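Local coordinates for 3-ketosteroid-delta4-5alpha-dehydrogenase (Rhodococcus jostii, PDB 4AT2), which uses bound FAD to catalyse the oxidation of 5alpha-3-ketosteroids at the C4–C5 bond, a step in steroid catabolism, at residues A114-G119 and G485-T490; I278-A283 and G442-F447; T309-V314 and I343-L348; F313-Q318 and L438-F443. All coordinates share one frame; numbering follows the deposited sequence.

Contact 1 (A114-G119 and G485-T490); sequences AALGPG and GYASGT. With ASD (4-androstene-3-17-dione), chain B.
Leu116 lays its CD2 methyl along the backbone of the loop that carries Tyr486, 3.6 Å from Gly485 O and within packing distance of Ala487 CB. With CG anti to its carbonyl carbon (chi1 -53°), the branch swings toward that loop although the CA–CB bond itself runs past it; the other methyl, CD1, reaches Thr490 CG2. Gly485 N completes the join by donating to Gly117 O at 2.9 Å, and Gly485 CA adds a CA-H...O contact to Ala115 O. Here the absence of a side chain is structural: a CB on Gly485 would collide with Ala115 O.

The loop held in this way carries part of the steroid pocket. The CA–CB bond of Tyr486 points away from 114-119, and with CG anti to the backbone N (chi1 -177°) the ring extends to the steroid. Tyr486 OH donates a hydrogen bond to ASD O1 at 2.7 Å, the oxygen lying at the ring edge and in its plane. Gly489 N reaches the same O1 more weakly, at 3.4 Å, while Ser488 OG lies 3.3 Å from ASD C4. A phenylalanine in place of Tyr486 would probably leave the 3-keto oxygen with only the weak amide bond of this loop. Ala487 O takes two bonds from Thr490, the backbone N that closes the type II turn and OG1 at 2.8 Å, the latter in the carbonyl plane.

In the fold, the contact sets the end of helix 105-115 against the loop that leads, through Gly489 as N-cap, into helix 490-507, with Tyr88 of strand 87-88 packed against Ala487 and Thr490.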
# COMPACT_ATOMS: atom_id res chain seq x y z
N ALA A 114 -11.54 -11.93 -6.04
CA ALA A 114 -11.15 -11.16 -7.22
C ALA A 114 -11.24 -9.65 -7.00
O ALA A 114 -10.36 -8.91 -7.45
CB ALA A 114 -12.00 -11.57 -8.42
N ALA A 115 -12.29 -9.20 -6.31
CA ALA A 115 -12.61 -7.78 -6.23
C ALA A 115 -11.97 -7.07 -5.04
O ALA A 115 -11.82 -5.85 -5.07
CB ALA A 115 -14.12 -7.56 -6.20
N LEU A 116 -11.64 -7.82 -4.00
CA LEU A 116 -11.27 -7.20 -2.72
C LEU A 116 -9.80 -7.38 -2.37
O LEU A 116 -9.39 -7.06 -1.26
CB LEU A 116 -12.17 -7.70 -1.57
CG LEU A 116 -13.68 -7.57 -1.82
CD1 LEU A 116 -14.44 -8.10 -0.61
CD2 LEU A 116 -14.09 -6.12 -2.13
N GLY A 117 -9.03 -7.87 -3.33
CA GLY A 117 -7.58 -8.03 -3.17
C GLY A 117 -6.84 -6.84 -3.76
O GLY A 117 -7.39 -5.75 -3.85
N PRO A 118 -5.58 -7.05 -4.18
CA PRO A 118 -4.89 -8.33 -4.21
C PRO A 118 -4.50 -8.82 -2.82
O PRO A 118 -4.52 -8.04 -1.86
CB PRO A 118 -3.64 -8.04 -5.06
CG PRO A 118 -3.41 -6.58 -4.91
CD PRO A 118 -4.76 -5.95 -4.72
N GLY A 119 -4.18 -10.10 -2.70
CA GLY A 119 -3.74 -10.68 -1.44
C GLY A 119 -4.82 -10.75 -0.38
O GLY A 119 -4.53 -10.72 0.82
N GLY A 485 -9.26 -3.80 -2.82
CA GLY A 485 -10.57 -3.43 -3.35
C GLY A 485 -11.62 -3.33 -2.24
O GLY A 485 -11.47 -3.92 -1.17
N TYR A 486 -12.69 -2.59 -2.52
CA TYR A 486 -13.77 -2.38 -1.57
C TYR A 486 -15.13 -2.61 -2.23
O TYR A 486 -15.30 -2.34 -3.42
CB TYR A 486 -13.69 -0.95 -0.98
CG TYR A 486 -14.74 -0.68 0.08
CD1 TYR A 486 -14.55 -1.09 1.40
CD2 TYR A 486 -15.95 -0.03 -0.23
CE1 TYR A 486 -15.51 -0.87 2.37
CE2 TYR A 486 -16.92 0.18 0.74
CZ TYR A 486 -16.68 -0.23 2.05
OH TYR A 486 -17.62 -0.04 3.03
N ALA A 487 -16.10 -3.07 -1.45
CA ALA A 487 -17.49 -3.14 -1.90
C ALA A 487 -18.35 -2.59 -0.78
O ALA A 487 -18.08 -2.86 0.40
CB ALA A 487 -17.89 -4.58 -2.25
N SER A 488 -19.37 -1.81 -1.13
CA SER A 488 -20.27 -1.24 -0.11
C SER A 488 -20.95 -2.34 0.69
O SER A 488 -21.46 -3.33 0.13
CB SER A 488 -21.34 -0.32 -0.73
OG SER A 488 -20.78 0.92 -1.12
N GLY A 489 -20.91 -2.18 2.02
CA GLY A 489 -21.50 -3.18 2.91
C GLY A 489 -20.49 -4.09 3.57
O GLY A 489 -20.82 -4.81 4.50
N THR A 490 -19.25 -4.10 3.08
CA THR A 490 -18.27 -5.05 3.63
C THR A 490 -17.82 -4.65 5.02
O THR A 490 -17.41 -5.51 5.79
CB THR A 490 -17.03 -5.21 2.73
OG1 THR A 490 -16.48 -3.91 2.45
CG2 THR A 490 -17.40 -5.91 1.42
C1 ASD B . -19.15 4.61 1.72
C10 ASD B . -20.18 4.88 0.61
C11 ASD B . -19.37 7.32 0.34
C12 ASD B . -19.70 8.83 0.24
C13 ASD B . -20.90 9.06 -0.66
C14 ASD B . -22.07 8.23 -0.13
C15 ASD B . -23.33 8.84 -0.78
C16 ASD B . -23.06 10.35 -0.74
C17 ASD B . -21.55 10.41 -0.61
C18 ASD B . -20.55 8.85 -2.14
C19 ASD B . -19.60 4.48 -0.75
C2 ASD B . -18.80 3.12 1.92
C3 ASD B . -20.03 2.24 1.89
C4 ASD B . -21.33 2.82 1.47
C5 ASD B . -21.41 4.01 0.83
C6 ASD B . -22.77 4.42 0.29
C7 ASD B . -23.01 5.93 0.40
C8 ASD B . -21.84 6.71 -0.19
C9 ASD B . -20.57 6.38 0.63
O1 ASD B . -19.95 1.06 2.23
O2 ASD B . -20.91 11.45 -0.49

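Contact 2 (I278-A283 and G442-F447); sequences IGRPGA and GFTLGF. With FAD (flavin-adenine dinucleotide), chain D.
Gly446 O is gripped from two sources: Gly282 N donates to it at 2.8 Å, and water 2, itself held by Ala283 N, gives it a second, longer bond. The amide of Gly282 comes in tilted 33° from the carbonyl plane. Gly446 N in turn donates to Arg280 O at 3.1 Å, nearly along the C=O axis, and the two bonds make a single beta bridge between Pro281 and Gly446. An irregular loop is thus tied to strand 444-452, the central strand of a three-stranded antiparallel sheet, by one bridge rather than by a ladder.

Side chains fill in on either end. Arg280 and Thr444 run side by side in the same direction, CD of the arginine 3.8 Å from Thr444 OG1; water 1, in the guanidinium plane at its edge, accepts from Arg280 NE and donates to Thr444 O. Further out, Arg280 NH1 bonds to Arg276 O and Thr444 OG1 to Asn353 OD1. Leu445 packs against the loop, its CD1 near Pro281 O and Gly282 CA, where a side chain on Gly282 would be tight against Leu445 CG.

Toward the flavin, Ala283 CB packs on Phe447 CB at 3.7 Å. Phe447 CG sits between its backbone N and carbonyl carbon (chi1 62°), a torsion that turns the ring from Ala283 to the cofactor, where it also borders the steroid. Loop and strand both meet the flavin: Gly282 O lies 3.1 Å from FAD C8M, and Phe447 CE2 3.5 Å from FAD C9.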
# COMPACT_ATOMS: atom_id res chain seq x y z
N ILE A 278 -3.96 11.39 2.32
CA ILE A 278 -3.53 12.70 2.81
C ILE A 278 -4.33 13.80 2.11
O ILE A 278 -4.37 13.87 0.88
CB ILE A 278 -2.01 12.93 2.60
CG1 ILE A 278 -1.19 12.01 3.52
CG2 ILE A 278 -1.66 14.39 2.88
CD1 ILE A 278 0.26 11.87 3.10
N GLY A 279 -5.00 14.62 2.92
CA GLY A 279 -5.78 15.74 2.41
C GLY A 279 -7.14 15.39 1.84
O GLY A 279 -7.82 16.27 1.32
N ARG A 280 -7.54 14.12 1.92
CA ARG A 280 -8.85 13.73 1.39
C ARG A 280 -9.60 12.73 2.29
O ARG A 280 -10.05 11.68 1.82
CB ARG A 280 -8.74 13.21 -0.06
CG ARG A 280 -7.82 12.02 -0.26
CD ARG A 280 -7.70 11.64 -1.74
NE ARG A 280 -7.17 12.74 -2.55
CZ ARG A 280 -5.87 12.96 -2.76
NH1 ARG A 280 -4.96 12.15 -2.23
NH2 ARG A 280 -5.48 13.99 -3.51
N PRO A 281 -9.75 13.07 3.58
CA PRO A 281 -10.48 12.22 4.52
C PRO A 281 -11.97 12.11 4.18
O PRO A 281 -12.61 13.11 3.81
CB PRO A 281 -10.30 12.94 5.86
CG PRO A 281 -10.18 14.37 5.47
CD PRO A 281 -9.32 14.32 4.24
N GLY A 282 -12.51 10.90 4.30
CA GLY A 282 -13.93 10.65 4.07
C GLY A 282 -14.62 9.96 5.23
O GLY A 282 -15.85 9.86 5.23
N ALA A 283 -13.86 9.49 6.23
CA ALA A 283 -14.43 8.74 7.36
C ALA A 283 -15.42 9.59 8.16
O ALA A 283 -15.31 10.82 8.20
CB ALA A 283 -13.35 8.17 8.27
N GLY A 442 -9.84 15.71 -8.56
CA GLY A 442 -9.91 15.88 -7.11
C GLY A 442 -11.28 15.63 -6.50
O GLY A 442 -11.71 16.33 -5.57
N PHE A 443 -11.96 14.60 -7.01
CA PHE A 443 -13.31 14.27 -6.56
C PHE A 443 -13.36 13.02 -5.68
O PHE A 443 -14.43 12.45 -5.45
CB PHE A 443 -14.24 14.11 -7.76
CG PHE A 443 -15.06 15.33 -8.05
CD1 PHE A 443 -14.45 16.53 -8.39
CD2 PHE A 443 -16.45 15.28 -7.96
CE1 PHE A 443 -15.20 17.67 -8.66
CE2 PHE A 443 -17.21 16.42 -8.22
CZ PHE A 443 -16.58 17.60 -8.57
N THR A 444 -12.22 12.61 -5.15
CA THR A 444 -12.18 11.42 -4.32
C THR A 444 -11.91 11.73 -2.85
O THR A 444 -11.32 12.76 -2.52
CB THR A 444 -11.12 10.43 -4.82
OG1 THR A 444 -9.84 11.07 -4.83
CG2 THR A 444 -11.46 9.92 -6.23
N LEU A 445 -12.38 10.85 -1.98
CA LEU A 445 -12.06 10.92 -0.56
C LEU A 445 -12.28 9.53 -0.01
O LEU A 445 -13.01 8.74 -0.61
CB LEU A 445 -12.93 11.95 0.17
CG LEU A 445 -14.44 11.70 0.31
CD1 LEU A 445 -15.05 12.84 1.11
CD2 LEU A 445 -15.13 11.55 -1.04
N GLY A 446 -11.67 9.19 1.11
CA GLY A 446 -11.82 7.81 1.56
C GLY A 446 -11.52 7.54 3.01
O GLY A 446 -11.27 8.46 3.80
N PHE A 447 -11.58 6.26 3.36
CA PHE A 447 -11.33 5.81 4.72
C PHE A 447 -10.50 4.52 4.71
O PHE A 447 -10.37 3.88 3.66
CB PHE A 447 -12.63 5.72 5.57
CG PHE A 447 -13.66 4.73 5.07
CD1 PHE A 447 -13.52 3.36 5.31
CD2 PHE A 447 -14.81 5.17 4.42
CE1 PHE A 447 -14.49 2.45 4.87
CE2 PHE A 447 -15.78 4.27 3.99
CZ PHE A 447 -15.61 2.91 4.21
PA FAD D . -17.89 2.47 14.72
O1A FAD D . -19.24 2.06 14.27
O2A FAD D . -17.42 3.83 14.43
O5B FAD D . -17.81 2.24 16.31
C5B FAD D . -16.60 2.49 17.03
C4B FAD D . -16.97 3.10 18.39
O4B FAD D . -15.72 3.17 19.12
C3B FAD D . -17.46 4.54 18.21
O3B FAD D . -18.73 4.70 18.90
C2B FAD D . -16.35 5.39 18.83
O2B FAD D . -16.90 6.58 19.46
C1B FAD D . -15.75 4.43 19.86
N9A FAD D . -14.35 4.74 20.24
C8A FAD D . -13.38 5.27 19.48
N7A FAD D . -12.28 5.36 20.23
C5A FAD D . -12.56 4.88 21.46
C6A FAD D . -11.85 4.73 22.60
N6A FAD D . -10.57 5.10 22.62
N1A FAD D . -12.40 4.22 23.72
C2A FAD D . -13.73 3.81 23.72
N3A FAD D . -14.45 3.97 22.54
C4A FAD D . -13.85 4.50 21.45
N1 FAD D . -19.80 0.70 5.48
C2 FAD D . -20.65 -0.32 5.08
O2 FAD D . -20.28 -1.48 5.18
N3 FAD D . -21.93 -0.02 4.58
C4 FAD D . -22.34 1.31 4.44
O4 FAD D . -23.46 1.54 3.98
C4X FAD D . -21.47 2.34 4.84
N5 FAD D . -21.82 3.64 4.70
C5X FAD D . -20.89 4.60 4.87
C6 FAD D . -21.16 5.92 4.48
C7 FAD D . -20.21 6.93 4.67
C7M FAD D . -20.54 8.23 4.26
C8 FAD D . -18.96 6.61 5.24
C8M FAD D . -17.96 7.58 5.46
C9 FAD D . -18.70 5.30 5.63
C9A FAD D . -19.65 4.29 5.43
N10 FAD D . -19.39 3.00 5.78
C10 FAD D . -20.21 2.03 5.36
C1' FAD D . -18.27 2.63 6.68
C2' FAD D . -18.82 2.23 8.06
O2' FAD D . -19.66 3.31 8.48
C3' FAD D . -17.69 2.03 9.07
O3' FAD D . -16.51 1.46 8.46
C4' FAD D . -18.17 1.12 10.21
O4' FAD D . -19.34 1.72 10.80
C5' FAD D . -17.09 0.97 11.28
O5' FAD D . -17.56 0.05 12.28
P FAD D . -16.79 -0.07 13.70
O1P FAD D . -15.39 -0.44 13.49
O2P FAD D . -17.67 -0.88 14.61
O3P FAD D . -16.71 1.49 14.16
O HOH W 1 -9.43 14.19 -3.94
O HOH W 2 -11.11 9.74 6.75

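Contact 3 (T309-V314 and I343-L348). With ASD (4-androstene-3-17-dione), chain B.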
# COMPACT_ATOMS: atom_id res chain seq x y z
N THR A 309 -7.58 1.25 1.28
CA THR A 309 -8.50 2.37 1.49
C THR A 309 -9.73 2.29 0.61
O THR A 309 -9.62 2.12 -0.61
CB THR A 309 -7.83 3.73 1.20
OG1 THR A 309 -7.36 3.74 -0.16
CG2 THR A 309 -6.64 3.97 2.11
N GLU A 310 -10.90 2.45 1.23
CA GLU A 310 -12.12 2.73 0.50
C GLU A 310 -11.96 4.11 -0.14
O GLU A 310 -11.35 5.00 0.46
CB GLU A 310 -13.32 2.73 1.46
CG GLU A 310 -14.66 3.04 0.79
CD GLU A 310 -15.00 4.52 0.64
OE1 GLU A 310 -14.36 5.40 1.26
OE2 GLU A 310 -15.96 4.84 -0.11
N VAL A 311 -12.50 4.28 -1.35
CA VAL A 311 -12.43 5.58 -2.04
C VAL A 311 -13.76 5.87 -2.71
O VAL A 311 -14.20 5.12 -3.57
CB VAL A 311 -11.31 5.61 -3.11
CG1 VAL A 311 -11.21 7.01 -3.70
CG2 VAL A 311 -9.95 5.19 -2.53
N ALA A 312 -14.40 6.96 -2.30
CA ALA A 312 -15.66 7.40 -2.90
C ALA A 312 -15.35 8.42 -3.99
O ALA A 312 -14.26 8.96 -4.03
CB ALA A 312 -16.57 8.00 -1.84
N PHE A 313 -16.32 8.67 -4.86
CA PHE A 313 -16.16 9.55 -6.01
C PHE A 313 -17.43 10.37 -6.05
O PHE A 313 -18.50 9.83 -6.33
CB PHE A 313 -16.02 8.66 -7.26
CG PHE A 313 -15.69 9.39 -8.53
CD1 PHE A 313 -14.50 10.11 -8.66
CD2 PHE A 313 -16.54 9.31 -9.64
CE1 PHE A 313 -14.19 10.76 -9.85
CE2 PHE A 313 -16.24 9.95 -10.82
CZ PHE A 313 -15.06 10.67 -10.94
N VAL A 314 -17.33 11.66 -5.73
CA VAL A 314 -18.53 12.44 -5.39
C VAL A 314 -19.25 13.04 -6.60
O VAL A 314 -19.39 14.25 -6.75
CB VAL A 314 -18.29 13.47 -4.26
CG1 VAL A 314 -18.11 12.76 -2.92
CG2 VAL A 314 -17.12 14.39 -4.58
N ILE A 343 -14.74 3.02 -9.36
CA ILE A 343 -14.37 4.20 -10.15
C ILE A 343 -13.46 5.14 -9.33
O ILE A 343 -12.44 5.63 -9.83
CB ILE A 343 -15.61 4.96 -10.68
CG1 ILE A 343 -16.33 4.08 -11.73
CG2 ILE A 343 -15.20 6.30 -11.29
CD1 ILE A 343 -17.66 4.62 -12.22
N GLY A 344 -13.83 5.35 -8.07
CA GLY A 344 -13.04 6.18 -7.14
C GLY A 344 -11.63 5.64 -6.97
O GLY A 344 -10.66 6.39 -7.10
N GLN A 345 -11.51 4.34 -6.69
CA GLN A 345 -10.18 3.73 -6.53
C GLN A 345 -9.38 3.82 -7.82
O GLN A 345 -8.20 4.15 -7.79
CB GLN A 345 -10.29 2.26 -6.10
CG GLN A 345 -10.66 2.08 -4.63
CD GLN A 345 -10.34 0.67 -4.14
OE1 GLN A 345 -10.19 -0.27 -4.95
NE2 GLN A 345 -10.21 0.52 -2.82
N MET A 346 -9.99 3.52 -8.96
CA MET A 346 -9.22 3.55 -10.21
C MET A 346 -8.73 4.97 -10.49
O MET A 346 -7.60 5.18 -10.94
CB MET A 346 -10.04 3.04 -11.39
CG MET A 346 -10.55 1.61 -11.28
SD MET A 346 -9.27 0.35 -11.04
CE MET A 346 -9.31 0.10 -9.27
N THR A 347 -9.59 5.95 -10.21
CA THR A 347 -9.27 7.35 -10.47
C THR A 347 -8.13 7.83 -9.58
O THR A 347 -7.13 8.36 -10.07
CB THR A 347 -10.52 8.24 -10.32
OG1 THR A 347 -11.53 7.77 -11.22
CG2 THR A 347 -10.18 9.71 -10.65
N LEU A 348 -8.27 7.65 -8.27
CA LEU A 348 -7.26 8.09 -7.32
C LEU A 348 -5.97 7.30 -7.45
O LEU A 348 -4.89 7.88 -7.49
CB LEU A 348 -7.78 7.98 -5.88
CG LEU A 348 -6.77 8.36 -4.78
CD1 LEU A 348 -6.39 9.84 -4.89
CD2 LEU A 348 -7.40 8.08 -3.43
C1 ASD B . -19.15 4.61 1.72
C10 ASD B . -20.18 4.88 0.61
C11 ASD B . -19.37 7.32 0.34
C12 ASD B . -19.70 8.83 0.24
C13 ASD B . -20.90 9.06 -0.66
C14 ASD B . -22.07 8.23 -0.13
C15 ASD B . -23.33 8.84 -0.78
C16 ASD B . -23.06 10.35 -0.74
C17 ASD B . -21.55 10.41 -0.61
C18 ASD B . -20.55 8.85 -2.14
C19 ASD B . -19.60 4.48 -0.75
C2 ASD B . -18.80 3.12 1.92
C3 ASD B . -20.03 2.24 1.89
C4 ASD B . -21.33 2.82 1.47
C5 ASD B . -21.41 4.01 0.83
C6 ASD B . -22.77 4.42 0.29
C7 ASD B . -23.01 5.93 0.40
C8 ASD B . -21.84 6.71 -0.19
C9 ASD B . -20.57 6.38 0.63
O1 ASD B . -19.95 1.06 2.23
O2 ASD B . -20.91 11.45 -0.49
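Val311, Phe313 and Gln345 carry most of the meeting between strand 309-313 and helix 340-350, whose short segments cross at 98° with axes 6.5 Å apart. Val311 and Phe313, alternate residues on one strand face, point into the helix. Val311 packs with both methyls: CG1 on Gly344 O at 3.5 Å, CG2 on the aliphatic CG of Gln345 and on Leu348 CD2. Because Gly344 has no side chain, the strand can come this close; a CB there would clash with Val311 O.

Phe313, with CG anti to the backbone N (chi1 -174°), sends its ring past Gly344 and offers one face to Ile343. The CG2 methyl of Ile343 stands 4.0 Å from the ring centroid, 26° off the normal, a CH-pi contact displaced toward the rim. Thr347 CG2 approaches the same ring more distantly.

Gln345, extended beyond CG, reaches back toward the start of the strand, where NE2 donates to Thr309 O at 2.8 Å, tilted out of the carbonyl plane; the same nitrogen also bonds to Gly484 O. Without the amide, as with an alanine at Gln345, the carbonyls of Thr309 and Gly484 would probably lose their common donor, and a gap would open beside Val311.

Ala312 and Glu310, whose CA–CB bonds point away from the helix, border the steroid, with Ala312 CB 3.6 Å from ASD C11 and Glu310 OE2 3.7 Å from ASD C1. The chemistry thus divides across one strand: apolar packing and a single amide link fix its back to the helix, consistent with a firm pocket wall whose alternate side chains are presented to the substrate.

Contact 4 (F313-Q318 and L438-F443); sequences FVCDPQ and LDLRGF
Leu438, at the end of strand 435-439, opens the contact by bringing CD2 to Cys315 SG at 4.0 Å. Cys315 points at this segment with SG anti to its backbone N (chi1 -176°), which puts the sulfur near CD2 of both Leu438 and Leu440. Asp439 serves its own segment: OD1 accepts from Arg441 N in an Asx turn and, on the opposite face of its plane, from Arg441 NE, while OD2 takes Arg441 NH2 at 2.9 Å in a side-on salt bridge that Lys382 shares.

Leu440 splits its branches between two partners. CD1 touches Phe313 CZ at 3.8 Å, the two side chains crossing at about a right angle, and CD2 turns to Cys315 CB while also lying over one face of the Phe443 ring. Arg441 and Gly442 then carry the chain round a type II turn, Gly442 with a positive phi.

Phe443 ends the turn as the main partner. Its carbonyl accepts from Val314 N at 3.0 Å, straight (162°) and in the carbonyl plane, and its CB packs near Phe313 CE1. The ring lies across Val314, CD2 3.6 Å from Val314 CG2, with Val314 O at its edge.

Val314, centre of an inverse gamma turn, also borders the bound androstenedione. The join is that of a beta turn linking strand 435-439 to strand 444-452, docked where strand 309-313 ends at the steroid pocket.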
# COMPACT_ATOMS: atom_id res chain seq x y z
N PHE A 313 -16.32 8.67 -4.86
CA PHE A 313 -16.16 9.55 -6.01
C PHE A 313 -17.43 10.37 -6.05
O PHE A 313 -18.50 9.83 -6.33
CB PHE A 313 -16.02 8.66 -7.26
CG PHE A 313 -15.69 9.39 -8.53
CD1 PHE A 313 -14.50 10.11 -8.66
CD2 PHE A 313 -16.54 9.31 -9.64
CE1 PHE A 313 -14.19 10.76 -9.85
CE2 PHE A 313 -16.24 9.95 -10.82
CZ PHE A 313 -15.06 10.67 -10.94
N VAL A 314 -17.33 11.66 -5.73
CA VAL A 314 -18.53 12.44 -5.39
C VAL A 314 -19.25 13.04 -6.60
O VAL A 314 -19.39 14.25 -6.75
CB VAL A 314 -18.29 13.47 -4.26
CG1 VAL A 314 -18.11 12.76 -2.92
CG2 VAL A 314 -17.12 14.39 -4.58
N CYS A 315 -19.71 12.15 -7.46
CA CYS A 315 -20.54 12.52 -8.60
C CYS A 315 -21.64 11.47 -8.69
O CYS A 315 -21.44 10.31 -8.32
CB CYS A 315 -19.69 12.56 -9.87
SG CYS A 315 -20.59 13.11 -11.34
N ASP A 316 -22.81 11.86 -9.18
CA ASP A 316 -23.92 10.93 -9.19
C ASP A 316 -23.75 9.83 -10.25
O ASP A 316 -23.46 10.12 -11.41
CB ASP A 316 -25.24 11.65 -9.44
CG ASP A 316 -26.41 10.75 -9.22
OD1 ASP A 316 -26.69 10.46 -8.04
OD2 ASP A 316 -27.01 10.30 -10.22
N PRO A 317 -23.95 8.56 -9.85
CA PRO A 317 -23.78 7.47 -10.82
C PRO A 317 -24.72 7.48 -12.03
O PRO A 317 -24.37 6.91 -13.07
CB PRO A 317 -23.99 6.21 -9.96
CG PRO A 317 -23.53 6.63 -8.60
CD PRO A 317 -24.10 8.03 -8.48
N GLN A 318 -25.89 8.11 -11.91
CA GLN A 318 -26.80 8.16 -13.06
C GLN A 318 -26.26 9.05 -14.18
O GLN A 318 -26.60 8.86 -15.34
CB GLN A 318 -28.20 8.61 -12.64
CG GLN A 318 -28.90 7.64 -11.67
CD GLN A 318 -29.75 6.59 -12.37
OE1 GLN A 318 -29.40 6.10 -13.44
NE2 GLN A 318 -30.89 6.25 -11.76
N LEU A 438 -17.65 17.36 -17.53
CA LEU A 438 -17.63 17.65 -16.11
C LEU A 438 -16.19 17.54 -15.63
O LEU A 438 -15.51 16.56 -15.95
CB LEU A 438 -18.47 16.64 -15.33
CG LEU A 438 -20.00 16.72 -15.34
CD1 LEU A 438 -20.58 16.61 -16.76
CD2 LEU A 438 -20.55 15.62 -14.44
N ASP A 439 -15.74 18.54 -14.87
CA ASP A 439 -14.41 18.51 -14.25
C ASP A 439 -14.47 17.71 -12.95
O ASP A 439 -15.02 18.18 -11.94
CB ASP A 439 -13.94 19.94 -13.97
CG ASP A 439 -12.49 20.00 -13.53
OD1 ASP A 439 -11.88 18.94 -13.27
OD2 ASP A 439 -11.97 21.14 -13.43
N LEU A 440 -13.93 16.50 -12.99
CA LEU A 440 -13.98 15.59 -11.84
C LEU A 440 -12.57 15.32 -11.32
O LEU A 440 -12.29 14.25 -10.77
CB LEU A 440 -14.71 14.29 -12.21
CG LEU A 440 -16.15 14.48 -12.71
CD1 LEU A 440 -16.75 13.16 -13.18
CD2 LEU A 440 -17.01 15.08 -11.61
N ARG A 441 -11.69 16.30 -11.50
CA ARG A 441 -10.36 16.25 -10.88
C ARG A 441 -10.49 16.53 -9.38
O ARG A 441 -11.20 17.45 -8.98
CB ARG A 441 -9.43 17.26 -11.54
CG ARG A 441 -9.13 16.89 -12.99
CD ARG A 441 -8.32 17.96 -13.69
NE ARG A 441 -9.07 19.19 -13.84
CZ ARG A 441 -8.66 20.22 -14.58
NH1 ARG A 441 -7.50 20.13 -15.23
NH2 ARG A 441 -9.39 21.32 -14.67
N GLY A 442 -9.84 15.71 -8.56
CA GLY A 442 -9.91 15.88 -7.11
C GLY A 442 -11.28 15.63 -6.50
O GLY A 442 -11.71 16.33 -5.57
N PHE A 443 -11.96 14.60 -7.01
CA PHE A 443 -13.31 14.27 -6.56
C PHE A 443 -13.36 13.02 -5.68
O PHE A 443 -14.43 12.45 -5.45
CB PHE A 443 -14.24 14.11 -7.76
CG PHE A 443 -15.06 15.33 -8.05
CD1 PHE A 443 -14.45 16.53 -8.39
CD2 PHE A 443 -16.45 15.28 -7.96
CE1 PHE A 443 -15.20 17.67 -8.66
CE2 PHE A 443 -17.21 16.42 -8.22
CZ PHE A 443 -16.58 17.60 -8.57

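In the fold
The four contacts illustrate how segments far apart in sequence combine around one pair of ligands. Their first segments follow in the order 114-119, 278-283, 309-314 and 313-318, and contacts 2 to 4 all fall between the ends of contact 1. Contacts 2 and 3, with centres about 9 Å apart, share the antiparallel sheet in which strands 444-452 and 309-313 are neighbours. Contact 4 starts from the same part of the chain as contact 3 and ends on the same part as contact 2; its centre lies about 21 Å from that of contact 1. Contacts 1, 2 and 3 touch through Tyr486, Phe447 and Glu310, bordering the steroid beside the flavin.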